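Local coordinates for succinate-semialdehyde dehydrogenase (Synechococcus sp., PDB 4ITA), which probably oxidises succinic semialdehyde to succinate, as a member of the aldehyde dehydrogenase family that binds NADPH, at residues 20-25 and 183-188; 29-34 and 196-201; 55-60 and 88-93; 254-259 and 365-370; 269-274 and 370-375. All coordinates share one frame; numbering follows the deposited sequence.

Contact 1. Residues 20-25 and 183-188; sequences KALTPA and QTLLIG
An inverse gamma turn centred on L186 presents its carbonyl to L22, in the run that leads into helix 24-41. L22 N donates to L186 O at 3.0 Å, with an N-H...O angle of 162°. A21 adds a CA-H...O contact to the same oxygen, with A21 CA 3.3 Å from L186 O. The turn itself is closed by a weak bond from I187 N to L185 O. It follows strand 182-185, which pairs in parallel with strand 152-156 in the Rossmann-type half of the protein that holds the cofactor. The side chain of I187 is about 7 Å from the bound NADPH. L22 packs against this turn through its own side chain. Its CB rests 3.8 Å from I187 CG2, and L22 CD1 lies 4.0 Å from that same methyl. L22 CG is anti to the carbonyl carbon (chi1 -62°), which carries CD1 on to L185 CD2 at 4.1 Å. These two leucine side chains cross at about a right angle. Q191 ties both segments together: its NE2 donates to L22 O and its OE1 accepts from G188 N. One residue beyond L22, T23 is the N-cap of helix 24-41.

Contact 2. Residues 29-34 and 196-201; sequences AKLAKA and IKDPRV
R200 lays its guanidinium along the turn of helix 24-41 that holds L31 and A32. It belongs to the tight connection between helix 192-197 and strand 201-207: a type I beta turn runs from D198 to V201, and D198 OD1 accepts from R200 N to make an Asx turn. From R200 CB the chain first runs extended, then bends at chi3 (-71°). R200 CD passes 4.1 Å from L31 O. R200 NE bonds to D198 OD1 at 2.9 Å, almost straight at 175° and in the guanidinium plane, on the syn lone pair. R200 CZ sits 3.9 Å from A32 N, which lies over one guanidinium face, as does L31 C. R200 NH1 reaches furthest over the helix and comes within 3.4 Å of A32 CA. R200 NH2 donates to D198 OD2 at 2.8 Å, completing a side-on, two-nitrogen salt bridge. The same NH2 also makes a salt bridge to D28, one turn earlier on helix 24-41. The arginine thus bridges two acids, and its rotation is fixed by them. With a leucine in place of R200, D198 and D28 would probably lose their shared positive partner. L31 extends past the guanidinium to the acid. Its CD1 abuts the carboxylate, 3.6 Å from D198 CG. Its second methyl, L31 CD2, touches V201 CG2 at 3.9 Å.

Contact 3. Residues 55-60 and 88-93; sequences NAAAIL and KSALVC
A57 and A90 mark where helices 46-62 and 79-103 meet, their segments running antiparallel at 165° with the axes 8.3 Å apart. The CA atoms of these two alanines are only 4.2 Å apart. Small side chains allow this, because each methyl can press on the opposite backbone. A90 CB rests 3.7 Å from A57 O, and A57 CB sits at the same distance from A90 O. No hydrogen bond crosses between the segments, and the contact is buried and largely apolar. L60 and C93 flank the alanine pair. L60 has CG anti to the carbonyl carbon (chi1 -74°), and its CD1 lies against the backbone of the other helix, 3.7 Å from A90 N. The same methyl touches S89 CB at 3.9 Å. The serine hydroxyl plays no part here, since S89 OG bonds to E85 O within its own helix. C93 approaches with its CB, 4.0 Å from A57 CB. C93 SG extends further, toward A56 and L60, as a looser contact. Two further helices border the pair. From helix 137-149, F140 packs on L60, S89 and C93, with F136 just before that helix touching L60 and S89. Helix 162-175 backs helix 46-62, where L172 and A175 meet A56 and I171 meets L60.

Contact 4. Residues 254-259 and 365-370; sequences VARTMN and PVAMVF
This is a buried helix-to-strand contact: R256, near the end of helix 245-257, reaches over the start of strand 366-372. R256 NH2 donates to V366 O at 2.8 Å. The bond is bent, 134° at the hydrogen: V366 O is tilted out of the guanidinium plane. NH2 sits above the carbonyl plane, not on a lone pair. R256 CG is anti to the backbone N (chi1 168°). The bend at chi2 lays R256 CD against the strand, 3.5 Å from V366 O and 4.2 Å from A367 CB, and the bend at chi3 turns the guanidinium toward V366 O. P365 CA lies over one face of the guanidinium, toward its rim. The strand belongs to the mainly parallel sheet of the second alpha/beta half of the aldehyde dehydrogenase fold. Strand 267-273, which follows helix 245-257 in the chain, is its neighbour there. Beside the arginine, T257 CG2 meets P365 CB at 4.2 Å, the two side chains crossing at about a right angle. T257 OG1 turns back to its own helix and bonds to T253 O. R256 NH1 also donates to L362 O, giving the buried guanidinium a second backbone acceptor. F288 of helix 274-289 packs on R256, T257 and A367.

Contact 5. Residues 269-274 and 370-375; sequences RFILHE and FTVKDL. With EDO (1,2-ethanediol), chain L.
F370, T371 and V372 pair in parallel with I271, L272 and H273, joining strands 366-372 and 267-273 inside a mainly parallel alpha/beta sheet. Four backbone bonds zip the edges together: F370 N to F270 O (2.8 Å), L272 N to F370 O, V372 N to L272 O, and E274 N to V372 O. I271 and V372 share one face of the sheet, where I271 CG2 lies 3.8 Å from both methyls of V372. The F370 ring is on that face too. Its edge meets F270 O, with F370 CD2 at 3.5 Å, and F370 CE2 touches R269 CB at 3.8 Å. On the other face T371 CG2 packs on E274 CB at 3.6 Å. K373 NZ and E274 OE2 form a weak, exposed salt bridge of 3.3 Å. V372 O lies over one face of the H273 ring, toward its rim. H273 ND1 caps A275 N at the start of helix 274-289, and the ring meets F240 edge-to-face. Were H273 an alanine, A275 N would be likely to lose its cap and F240 its ring partner. Helix 375-383 covers the I271 and V372 face through A382 and L381, while A277 of helix 274-289 covers L272 and T371. D374 is the N-cap of helix 375-383, bonding Q377 N through OD1. D374 OD2 accepts from O1 of a 1,2-ethanediol, probably from the crystallisation liquor, at 2.6 Å.

Contacts 1 and 2 both use helix 24-41 and touch: Q183 NE2 lies 2.9 Å from K30 O, probably a hydrogen bond. Contacts 4 and 5 are also joined. They share F370 and strand 366-372, and M368 O is 2.8 Å from F270 N. The two pairs lie on opposite sides of the chain's centre, with the centres of contacts 1 and 5 about 48 Å apart. Contact 3 is nested within the chain loops closed by contacts 1 and 2, and its nearest atoms are about 8 Å from contact 4. NADPH lies between the two sides, about 7 Å from the I187 side chain of contact 1 and about 9 Å from that of R256 in contact 4.

Contact 1. Residues 20-25 and 183-188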
# COMPACT_ATOMS: atom_id res chain seq x y z
N LYS A 20 -0.05 -13.13 -31.69
CA LYS A 20 1.02 -13.91 -31.10
C LYS A 20 1.40 -13.29 -29.76
O LYS A 20 1.59 -12.08 -29.66
CB LYS A 20 2.24 -13.91 -32.04
CG LYS A 20 3.30 -14.96 -31.73
CD LYS A 20 4.40 -14.96 -32.80
CE LYS A 20 5.38 -16.11 -32.61
NZ LYS A 20 6.12 -16.01 -31.32
N ALA A 21 1.47 -14.11 -28.73
CA ALA A 21 1.94 -13.65 -27.44
C ALA A 21 3.44 -13.39 -27.50
O ALA A 21 4.17 -14.05 -28.25
CB ALA A 21 1.64 -14.67 -26.36
N LEU A 22 3.91 -12.42 -26.73
CA LEU A 22 5.34 -12.18 -26.61
C LEU A 22 6.02 -13.37 -25.96
O LEU A 22 5.44 -14.05 -25.11
CB LEU A 22 5.61 -10.97 -25.73
CG LEU A 22 5.07 -9.62 -26.20
CD1 LEU A 22 5.50 -8.55 -25.20
CD2 LEU A 22 5.52 -9.28 -27.62
N THR A 23 7.27 -13.62 -26.35
CA THR A 23 8.09 -14.59 -25.64
C THR A 23 8.73 -13.94 -24.42
O THR A 23 8.80 -12.71 -24.32
CB THR A 23 9.23 -15.11 -26.53
OG1 THR A 23 10.10 -14.01 -26.83
CG2 THR A 23 8.68 -15.71 -27.83
N PRO A 24 9.22 -14.76 -23.47
CA PRO A 24 9.99 -14.19 -22.36
C PRO A 24 11.15 -13.28 -22.78
O PRO A 24 11.38 -12.26 -22.13
CB PRO A 24 10.49 -15.44 -21.63
CG PRO A 24 9.39 -16.42 -21.83
CD PRO A 24 8.86 -16.17 -23.23
N ALA A 25 11.86 -13.63 -23.85
CA ALA A 25 12.93 -12.77 -24.34
C ALA A 25 12.40 -11.42 -24.82
O ALA A 25 13.01 -10.37 -24.58
CB ALA A 25 13.71 -13.47 -25.45
N GLN A 183 4.13 0.79 -22.64
CA GLN A 183 4.16 -0.33 -23.56
C GLN A 183 3.08 -1.33 -23.24
O GLN A 183 2.96 -1.79 -22.10
CB GLN A 183 5.52 -1.04 -23.54
CG GLN A 183 6.69 -0.19 -24.04
CD GLN A 183 8.01 -0.94 -23.93
OE1 GLN A 183 8.49 -1.55 -24.89
NE2 GLN A 183 8.59 -0.91 -22.74
N THR A 184 2.30 -1.68 -24.25
CA THR A 184 1.35 -2.78 -24.16
C THR A 184 2.06 -4.11 -24.37
O THR A 184 2.79 -4.30 -25.34
CB THR A 184 0.27 -2.59 -25.21
OG1 THR A 184 -0.58 -1.53 -24.78
CG2 THR A 184 -0.55 -3.87 -25.41
N LEU A 185 1.86 -5.02 -23.42
CA LEU A 185 2.40 -6.37 -23.51
C LEU A 185 1.29 -7.32 -23.90
O LEU A 185 0.37 -7.57 -23.11
CB LEU A 185 3.01 -6.81 -22.17
CG LEU A 185 4.01 -5.86 -21.52
CD1 LEU A 185 4.52 -6.47 -20.22
CD2 LEU A 185 5.18 -5.56 -22.45
N LEU A 186 1.37 -7.87 -25.11
CA LEU A 186 0.42 -8.90 -25.54
C LEU A 186 0.87 -10.22 -24.93
O LEU A 186 1.59 -10.99 -25.56
CB LEU A 186 0.34 -8.98 -27.06
CG LEU A 186 -0.25 -7.74 -27.75
CD1 LEU A 186 -0.39 -8.00 -29.26
CD2 LEU A 186 -1.58 -7.32 -27.14
N ILE A 187 0.47 -10.45 -23.69
CA ILE A 187 0.88 -11.63 -22.94
C ILE A 187 -0.28 -12.19 -22.15
O ILE A 187 -1.23 -11.47 -21.82
CB ILE A 187 2.07 -11.33 -21.98
CG1 ILE A 187 1.67 -10.33 -20.88
CG2 ILE A 187 3.30 -10.87 -22.77
CD1 ILE A 187 2.78 -10.07 -19.86
N GLY A 188 -0.20 -13.48 -21.84
CA GLY A 188 -1.23 -14.15 -21.07
C GLY A 188 -0.97 -14.06 -19.58
O GLY A 188 0.08 -13.59 -19.13

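Contact 2. Residues 29-34 and 196-201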
# COMPACT_ATOMS: atom_id res chain seq x y z
N ALA A 29 13.14 -7.67 -23.32
CA ALA A 29 13.58 -6.54 -24.14
C ALA A 29 12.72 -5.32 -23.88
O ALA A 29 13.23 -4.20 -23.83
CB ALA A 29 13.54 -6.91 -25.61
N LYS A 30 11.41 -5.52 -23.73
CA LYS A 30 10.53 -4.40 -23.42
C LYS A 30 10.82 -3.80 -22.06
O LYS A 30 10.77 -2.58 -21.89
CB LYS A 30 9.06 -4.80 -23.58
CG LYS A 30 8.71 -5.08 -25.04
CD LYS A 30 7.24 -4.92 -25.33
CE LYS A 30 6.93 -5.24 -26.78
NZ LYS A 30 6.79 -4.02 -27.62
N LEU A 31 11.16 -4.63 -21.08
CA LEU A 31 11.54 -4.13 -19.76
C LEU A 31 12.87 -3.38 -19.79
O LEU A 31 13.02 -2.35 -19.14
CB LEU A 31 11.54 -5.26 -18.72
CG LEU A 31 10.16 -5.90 -18.53
CD1 LEU A 31 10.23 -7.07 -17.56
CD2 LEU A 31 9.13 -4.88 -18.06
N ALA A 32 13.83 -3.87 -20.56
CA ALA A 32 15.09 -3.15 -20.73
C ALA A 32 14.84 -1.78 -21.35
O ALA A 32 15.42 -0.79 -20.91
CB ALA A 32 16.05 -3.95 -21.61
N LYS A 33 13.98 -1.72 -22.35
CA LYS A 33 13.68 -0.44 -22.99
C LYS A 33 12.93 0.49 -22.04
O LYS A 33 13.20 1.70 -22.02
CB LYS A 33 12.90 -0.63 -24.30
CG LYS A 33 12.73 0.68 -25.07
CD LYS A 33 12.22 0.48 -26.48
CE LYS A 33 10.77 0.05 -26.50
NZ LYS A 33 10.35 -0.25 -27.91
N ALA A 34 12.01 -0.05 -21.26
CA ALA A 34 11.30 0.75 -20.26
C ALA A 34 12.26 1.36 -19.24
O ALA A 34 12.11 2.51 -18.85
CB ALA A 34 10.26 -0.09 -19.55
N ILE A 196 6.57 -9.34 -12.74
CA ILE A 196 6.64 -9.00 -11.32
C ILE A 196 8.01 -9.31 -10.71
O ILE A 196 8.50 -8.56 -9.85
CB ILE A 196 5.55 -9.76 -10.52
CG1 ILE A 196 4.16 -9.34 -10.98
CG2 ILE A 196 5.72 -9.53 -9.01
CD1 ILE A 196 3.05 -10.24 -10.47
N LYS A 197 8.63 -10.40 -11.16
CA LYS A 197 9.91 -10.82 -10.61
C LYS A 197 11.10 -10.08 -11.22
O LYS A 197 12.23 -10.22 -10.73
CB LYS A 197 10.11 -12.33 -10.78
CG LYS A 197 9.30 -13.14 -9.80
CD LYS A 197 9.55 -14.63 -9.95
CE LYS A 197 8.96 -15.39 -8.77
NZ LYS A 197 9.13 -16.86 -8.95
N ASP A 198 10.88 -9.30 -12.27
CA ASP A 198 11.99 -8.60 -12.91
C ASP A 198 12.46 -7.47 -11.99
O ASP A 198 11.65 -6.69 -11.50
CB ASP A 198 11.57 -8.04 -14.26
CG ASP A 198 12.75 -7.48 -15.03
OD1 ASP A 198 13.14 -6.33 -14.77
OD2 ASP A 198 13.28 -8.21 -15.89
N PRO A 199 13.78 -7.37 -11.76
CA PRO A 199 14.27 -6.37 -10.80
C PRO A 199 13.99 -4.93 -11.21
O PRO A 199 13.96 -4.05 -10.34
CB PRO A 199 15.78 -6.63 -10.75
CG PRO A 199 16.08 -7.44 -11.97
CD PRO A 199 14.86 -8.25 -12.25
N ARG A 200 13.76 -4.67 -12.49
CA ARG A 200 13.48 -3.32 -12.95
C ARG A 200 12.04 -2.88 -12.69
O ARG A 200 11.73 -1.69 -12.67
CB ARG A 200 13.81 -3.19 -14.44
CG ARG A 200 15.29 -3.45 -14.73
CD ARG A 200 15.54 -3.77 -16.20
NE ARG A 200 15.04 -5.10 -16.54
CZ ARG A 200 15.45 -5.81 -17.58
NH1 ARG A 200 16.38 -5.32 -18.39
NH2 ARG A 200 14.93 -7.00 -17.82
N VAL A 201 11.15 -3.85 -12.49
CA VAL A 201 9.75 -3.55 -12.21
C VAL A 201 9.60 -3.25 -10.72
O VAL A 201 10.00 -4.05 -9.88
CB VAL A 201 8.85 -4.71 -12.67
CG1 VAL A 201 7.41 -4.48 -12.24
CG2 VAL A 201 8.94 -4.87 -14.18

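Contact 3. Residues 55-60 and 88-93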
# COMPACT_ATOMS: atom_id res chain seq x y z
N ASN A 55 -2.38 16.15 -25.20
CA ASN A 55 -2.47 15.65 -26.56
C ASN A 55 -3.25 14.34 -26.62
O ASN A 55 -4.05 14.13 -27.52
CB ASN A 55 -1.08 15.44 -27.18
CG ASN A 55 -0.43 16.72 -27.63
OD1 ASN A 55 -1.03 17.79 -27.64
ND2 ASN A 55 0.83 16.61 -28.02
N ALA A 56 -3.00 13.46 -25.65
CA ALA A 56 -3.72 12.19 -25.56
C ALA A 56 -5.22 12.43 -25.37
O ALA A 56 -6.04 11.80 -26.03
CB ALA A 56 -3.17 11.33 -24.43
N ALA A 57 -5.56 13.37 -24.48
CA ALA A 57 -6.95 13.76 -24.29
C ALA A 57 -7.59 14.23 -25.59
O ALA A 57 -8.70 13.83 -25.93
CB ALA A 57 -7.07 14.83 -23.21
N ALA A 58 -6.88 15.09 -26.32
CA ALA A 58 -7.42 15.62 -27.58
C ALA A 58 -7.63 14.52 -28.63
O ALA A 58 -8.60 14.56 -29.39
CB ALA A 58 -6.53 16.73 -28.13
N ILE A 59 -6.73 13.54 -28.66
CA ILE A 59 -6.90 12.39 -29.56
C ILE A 59 -8.16 11.60 -29.19
O ILE A 59 -8.97 11.26 -30.06
CB ILE A 59 -5.65 11.48 -29.54
CG1 ILE A 59 -4.47 12.20 -30.19
CG2 ILE A 59 -5.94 10.17 -30.25
CD1 ILE A 59 -3.11 11.57 -29.90
N LEU A 60 -8.33 11.31 -27.91
CA LEU A 60 -9.53 10.62 -27.44
C LEU A 60 -10.81 11.40 -27.73
O LEU A 60 -11.83 10.83 -28.11
CB LEU A 60 -9.42 10.37 -25.93
CG LEU A 60 -8.44 9.26 -25.53
CD1 LEU A 60 -7.98 9.46 -24.10
CD2 LEU A 60 -9.09 7.89 -25.68
N LYS A 88 -14.57 9.84 -20.89
CA LYS A 88 -14.12 9.83 -19.50
C LYS A 88 -12.61 9.59 -19.42
O LYS A 88 -11.93 10.12 -18.54
CB LYS A 88 -14.89 8.78 -18.71
CG LYS A 88 -14.84 8.96 -17.21
CD LYS A 88 -15.71 7.92 -16.54
CE LYS A 88 -15.70 8.08 -15.03
NZ LYS A 88 -16.75 7.23 -14.42
N SER A 89 -12.09 8.78 -20.35
CA SER A 89 -10.65 8.57 -20.48
C SER A 89 -9.92 9.89 -20.75
O SER A 89 -8.88 10.17 -20.15
CB SER A 89 -10.36 7.56 -21.60
OG SER A 89 -10.89 6.28 -21.27
N ALA A 90 -10.46 10.70 -21.66
CA ALA A 90 -9.90 12.03 -21.90
C ALA A 90 -9.95 12.87 -20.63
O ALA A 90 -9.00 13.60 -20.32
CB ALA A 90 -10.66 12.72 -23.02
N LEU A 91 -11.04 12.76 -19.89
CA LEU A 91 -11.23 13.58 -18.70
C LEU A 91 -10.17 13.30 -17.65
O LEU A 91 -9.67 14.22 -17.02
CB LEU A 91 -12.63 13.33 -18.13
CG LEU A 91 -13.16 14.28 -17.06
CD1 LEU A 91 -13.41 15.65 -17.68
CD2 LEU A 91 -14.42 13.69 -16.45
N VAL A 92 -9.82 12.03 -17.43
CA VAL A 92 -8.82 11.75 -16.39
C VAL A 92 -7.42 12.18 -16.86
O VAL A 92 -6.59 12.58 -16.04
CB VAL A 92 -8.87 10.26 -15.89
CG1 VAL A 92 -8.45 9.29 -17.00
CG2 VAL A 92 -8.02 10.10 -14.64
N CYS A 93 -7.16 12.13 -18.16
CA CYS A 93 -5.92 12.68 -18.70
C CYS A 93 -5.83 14.17 -18.38
O CYS A 93 -4.81 14.65 -17.88
CB CYS A 93 -5.83 12.47 -20.21
SG CYS A 93 -5.53 10.76 -20.70

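Contact 4. Residues 254-259 and 365-370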
# COMPACT_ATOMS: atom_id res chain seq x y z
N VAL A 254 -30.32 1.74 -14.27
CA VAL A 254 -29.06 2.07 -14.93
C VAL A 254 -27.88 1.45 -14.17
O VAL A 254 -27.01 0.84 -14.78
CB VAL A 254 -28.85 3.60 -15.05
CG1 VAL A 254 -27.45 3.90 -15.62
CG2 VAL A 254 -29.92 4.20 -15.94
N ALA A 255 -27.88 1.59 -12.85
CA ALA A 255 -26.76 1.09 -12.06
C ALA A 255 -26.56 -0.43 -12.19
O ALA A 255 -25.43 -0.89 -12.25
CB ALA A 255 -26.92 1.49 -10.61
N ARG A 256 -27.64 -1.20 -12.27
CA ARG A 256 -27.49 -2.65 -12.44
C ARG A 256 -27.15 -3.04 -13.88
O ARG A 256 -26.38 -3.97 -14.11
CB ARG A 256 -28.74 -3.40 -11.96
CG ARG A 256 -28.79 -4.89 -12.36
CD ARG A 256 -27.86 -5.81 -11.55
NE ARG A 256 -26.46 -5.77 -12.02
CZ ARG A 256 -25.52 -6.65 -11.67
NH1 ARG A 256 -24.29 -6.52 -12.15
NH2 ARG A 256 -25.80 -7.65 -10.85
N THR A 257 -27.73 -2.34 -14.86
CA THR A 257 -27.69 -2.83 -16.23
C THR A 257 -26.68 -2.16 -17.16
O THR A 257 -26.44 -2.67 -18.25
CB THR A 257 -29.10 -2.85 -16.89
OG1 THR A 257 -29.57 -1.51 -17.08
CG2 THR A 257 -30.09 -3.63 -16.01
N MET A 258 -26.10 -1.04 -16.75
CA MET A 258 -25.07 -0.38 -17.55
C MET A 258 -23.90 -1.33 -17.80
O MET A 258 -23.62 -2.19 -16.98
CB MET A 258 -24.55 0.88 -16.85
CG MET A 258 -23.89 0.60 -15.50
SD MET A 258 -23.39 2.04 -14.52
CE MET A 258 -22.79 1.24 -13.03
N ASN A 259 -23.24 -1.17 -18.94
CA ASN A 259 -22.12 -2.03 -19.32
C ASN A 259 -22.52 -3.50 -19.35
O ASN A 259 -21.73 -4.40 -19.03
CB ASN A 259 -20.92 -1.84 -18.38
CG ASN A 259 -19.60 -1.96 -19.11
OD1 ASN A 259 -19.40 -1.32 -20.14
ND2 ASN A 259 -18.69 -2.79 -18.59
N PRO A 365 -26.49 -8.60 -16.00
CA PRO A 365 -27.58 -7.72 -15.55
C PRO A 365 -28.63 -8.46 -14.73
O PRO A 365 -29.80 -8.54 -15.13
CB PRO A 365 -28.18 -7.22 -16.87
CG PRO A 365 -27.95 -8.35 -17.83
CD PRO A 365 -26.61 -8.94 -17.44
N VAL A 366 -28.21 -8.98 -13.58
CA VAL A 366 -29.04 -9.84 -12.74
C VAL A 366 -29.12 -9.23 -11.35
O VAL A 366 -28.12 -9.18 -10.63
CB VAL A 366 -28.45 -11.27 -12.66
CG1 VAL A 366 -29.32 -12.17 -11.77
CG2 VAL A 366 -28.30 -11.86 -14.05
N ALA A 367 -30.30 -8.76 -10.97
CA ALA A 367 -30.49 -8.11 -9.68
C ALA A 367 -30.99 -9.11 -8.65
O ALA A 367 -31.93 -9.85 -8.93
CB ALA A 367 -31.49 -6.98 -9.81
N MET A 368 -30.37 -9.13 -7.47
CA MET A 368 -30.93 -9.84 -6.31
C MET A 368 -31.72 -8.83 -5.49
O MET A 368 -31.25 -7.72 -5.26
CB MET A 368 -29.82 -10.47 -5.45
CG MET A 368 -29.03 -11.60 -6.12
SD MET A 368 -27.81 -12.46 -5.04
CE MET A 368 -26.33 -11.47 -5.33
N VAL A 369 -32.93 -9.20 -5.05
CA VAL A 369 -33.78 -8.28 -4.31
C VAL A 369 -34.10 -8.84 -2.93
O VAL A 369 -34.38 -10.03 -2.79
CB VAL A 369 -35.08 -7.97 -5.08
CG1 VAL A 369 -35.94 -6.95 -4.32
CG2 VAL A 369 -34.75 -7.44 -6.47
N PHE A 370 -34.05 -7.97 -1.93
CA PHE A 370 -34.31 -8.32 -0.54
C PHE A 370 -35.24 -7.30 0.09
O PHE A 370 -35.27 -6.14 -0.32
CB PHE A 370 -33.00 -8.30 0.25
CG PHE A 370 -31.92 -9.13 -0.37
CD1 PHE A 370 -31.76 -10.45 -0.00
CD2 PHE A 370 -31.08 -8.59 -1.34
CE1 PHE A 370 -30.77 -11.22 -0.58
CE2 PHE A 370 -30.09 -9.36 -1.93
CZ PHE A 370 -29.93 -10.68 -1.55

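Contact 5. Residues 269-274 and 370-375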
# COMPACT_ATOMS: atom_id res chain seq x y z
N ARG A 269 -27.29 -5.83 -5.33
CA ARG A 269 -28.25 -6.28 -4.33
C ARG A 269 -29.14 -5.12 -3.92
O ARG A 269 -28.68 -4.16 -3.30
CB ARG A 269 -27.52 -6.87 -3.11
CG ARG A 269 -26.73 -8.16 -3.43
CD ARG A 269 -25.92 -8.68 -2.23
NE ARG A 269 -25.07 -7.61 -1.73
CZ ARG A 269 -25.05 -7.14 -0.49
NH1 ARG A 269 -25.75 -7.72 0.48
NH2 ARG A 269 -24.28 -6.09 -0.22
N PHE A 270 -30.41 -5.20 -4.30
CA PHE A 270 -31.40 -4.19 -3.98
C PHE A 270 -32.03 -4.54 -2.65
O PHE A 270 -32.59 -5.63 -2.49
CB PHE A 270 -32.45 -4.10 -5.08
CG PHE A 270 -31.92 -3.51 -6.36
CD1 PHE A 270 -31.12 -4.26 -7.21
CD2 PHE A 270 -32.18 -2.19 -6.68
CE1 PHE A 270 -30.61 -3.70 -8.38
CE2 PHE A 270 -31.68 -1.63 -7.84
CZ PHE A 270 -30.89 -2.39 -8.69
N ILE A 271 -31.90 -3.62 -1.69
CA ILE A 271 -32.35 -3.83 -0.32
C ILE A 271 -33.46 -2.83 -0.04
O ILE A 271 -33.22 -1.63 0.06
CB ILE A 271 -31.17 -3.71 0.65
CG1 ILE A 271 -30.15 -4.82 0.35
CG2 ILE A 271 -31.66 -3.80 2.10
CD1 ILE A 271 -28.81 -4.65 1.05
N LEU A 272 -34.68 -3.34 0.02
CA LEU A 272 -35.87 -2.50 0.00
C LEU A 272 -36.58 -2.50 1.34
O LEU A 272 -36.93 -3.57 1.86
CB LEU A 272 -36.84 -2.99 -1.08
CG LEU A 272 -36.22 -3.26 -2.45
CD1 LEU A 272 -37.30 -3.73 -3.43
CD2 LEU A 272 -35.53 -2.02 -2.97
N HIS A 273 -36.82 -1.32 1.90
CA HIS A 273 -37.65 -1.23 3.10
C HIS A 273 -39.06 -1.75 2.78
O HIS A 273 -39.64 -1.40 1.75
CB HIS A 273 -37.72 0.22 3.60
CG HIS A 273 -38.34 0.34 4.96
ND1 HIS A 273 -39.68 0.13 5.19
CD2 HIS A 273 -37.78 0.62 6.16
CE1 HIS A 273 -39.93 0.30 6.48
NE2 HIS A 273 -38.79 0.59 7.09
N GLU A 274 -39.60 -2.58 3.68
CA GLU A 274 -40.90 -3.21 3.44
C GLU A 274 -42.03 -2.23 3.11
O GLU A 274 -42.96 -2.59 2.38
CB GLU A 274 -41.29 -4.11 4.61
CG GLU A 274 -41.41 -3.41 5.94
CD GLU A 274 -41.98 -4.32 7.01
OE1 GLU A 274 -42.30 -3.81 8.11
OE2 GLU A 274 -42.11 -5.54 6.76
N PHE A 370 -34.05 -7.97 -1.93
CA PHE A 370 -34.31 -8.32 -0.54
C PHE A 370 -35.24 -7.30 0.09
O PHE A 370 -35.27 -6.14 -0.32
CB PHE A 370 -33.00 -8.30 0.25
CG PHE A 370 -31.92 -9.13 -0.37
CD1 PHE A 370 -31.76 -10.45 -0.00
CD2 PHE A 370 -31.08 -8.59 -1.34
CE1 PHE A 370 -30.77 -11.22 -0.58
CE2 PHE A 370 -30.09 -9.36 -1.93
CZ PHE A 370 -29.93 -10.68 -1.55
N THR A 371 -36.00 -7.73 1.10
CA THR A 371 -36.83 -6.81 1.87
C THR A 371 -36.34 -6.76 3.31
O THR A 371 -35.98 -7.79 3.89
CB THR A 371 -38.31 -7.21 1.81
OG1 THR A 371 -38.76 -7.21 0.45
CG2 THR A 371 -39.17 -6.24 2.61
N VAL A 372 -36.31 -5.56 3.89
CA VAL A 372 -35.90 -5.38 5.28
C VAL A 372 -36.91 -4.52 6.04
O VAL A 372 -37.72 -3.81 5.43
CB VAL A 372 -34.47 -4.78 5.40
CG1 VAL A 372 -33.44 -5.74 4.80
CG2 VAL A 372 -34.40 -3.44 4.71
N LYS A 373 -36.86 -4.58 7.37
CA LYS A 373 -37.87 -3.94 8.20
C LYS A 373 -37.44 -2.62 8.82
O LYS A 373 -38.29 -1.82 9.23
CB LYS A 373 -38.29 -4.88 9.34
CG LYS A 373 -39.17 -6.03 8.92
CD LYS A 373 -39.52 -6.88 10.13
CE LYS A 373 -40.19 -8.18 9.71
NZ LYS A 373 -41.43 -7.93 8.92
N ASP A 374 -36.14 -2.40 8.93
CA ASP A 374 -35.63 -1.19 9.56
C ASP A 374 -34.19 -0.91 9.16
O ASP A 374 -33.57 -1.70 8.44
CB ASP A 374 -35.80 -1.23 11.09
CG ASP A 374 -35.11 -2.42 11.74
OD1 ASP A 374 -34.09 -2.92 11.22
OD2 ASP A 374 -35.57 -2.85 12.82
N LEU A 375 -33.67 0.19 9.67
CA LEU A 375 -32.32 0.65 9.36
C LEU A 375 -31.23 -0.34 9.77
O LEU A 375 -30.31 -0.62 8.99
CB LEU A 375 -32.11 2.01 10.01
CG LEU A 375 -30.81 2.74 9.73
CD1 LEU A 375 -30.62 2.89 8.24
CD2 LEU A 375 -30.82 4.09 10.40
C1 EDO L . -34.24 -2.74 16.04
O1 EDO L . -33.75 -2.63 14.70
C2 EDO L . -33.11 -2.36 16.99
O2 EDO L . -31.92 -3.06 16.61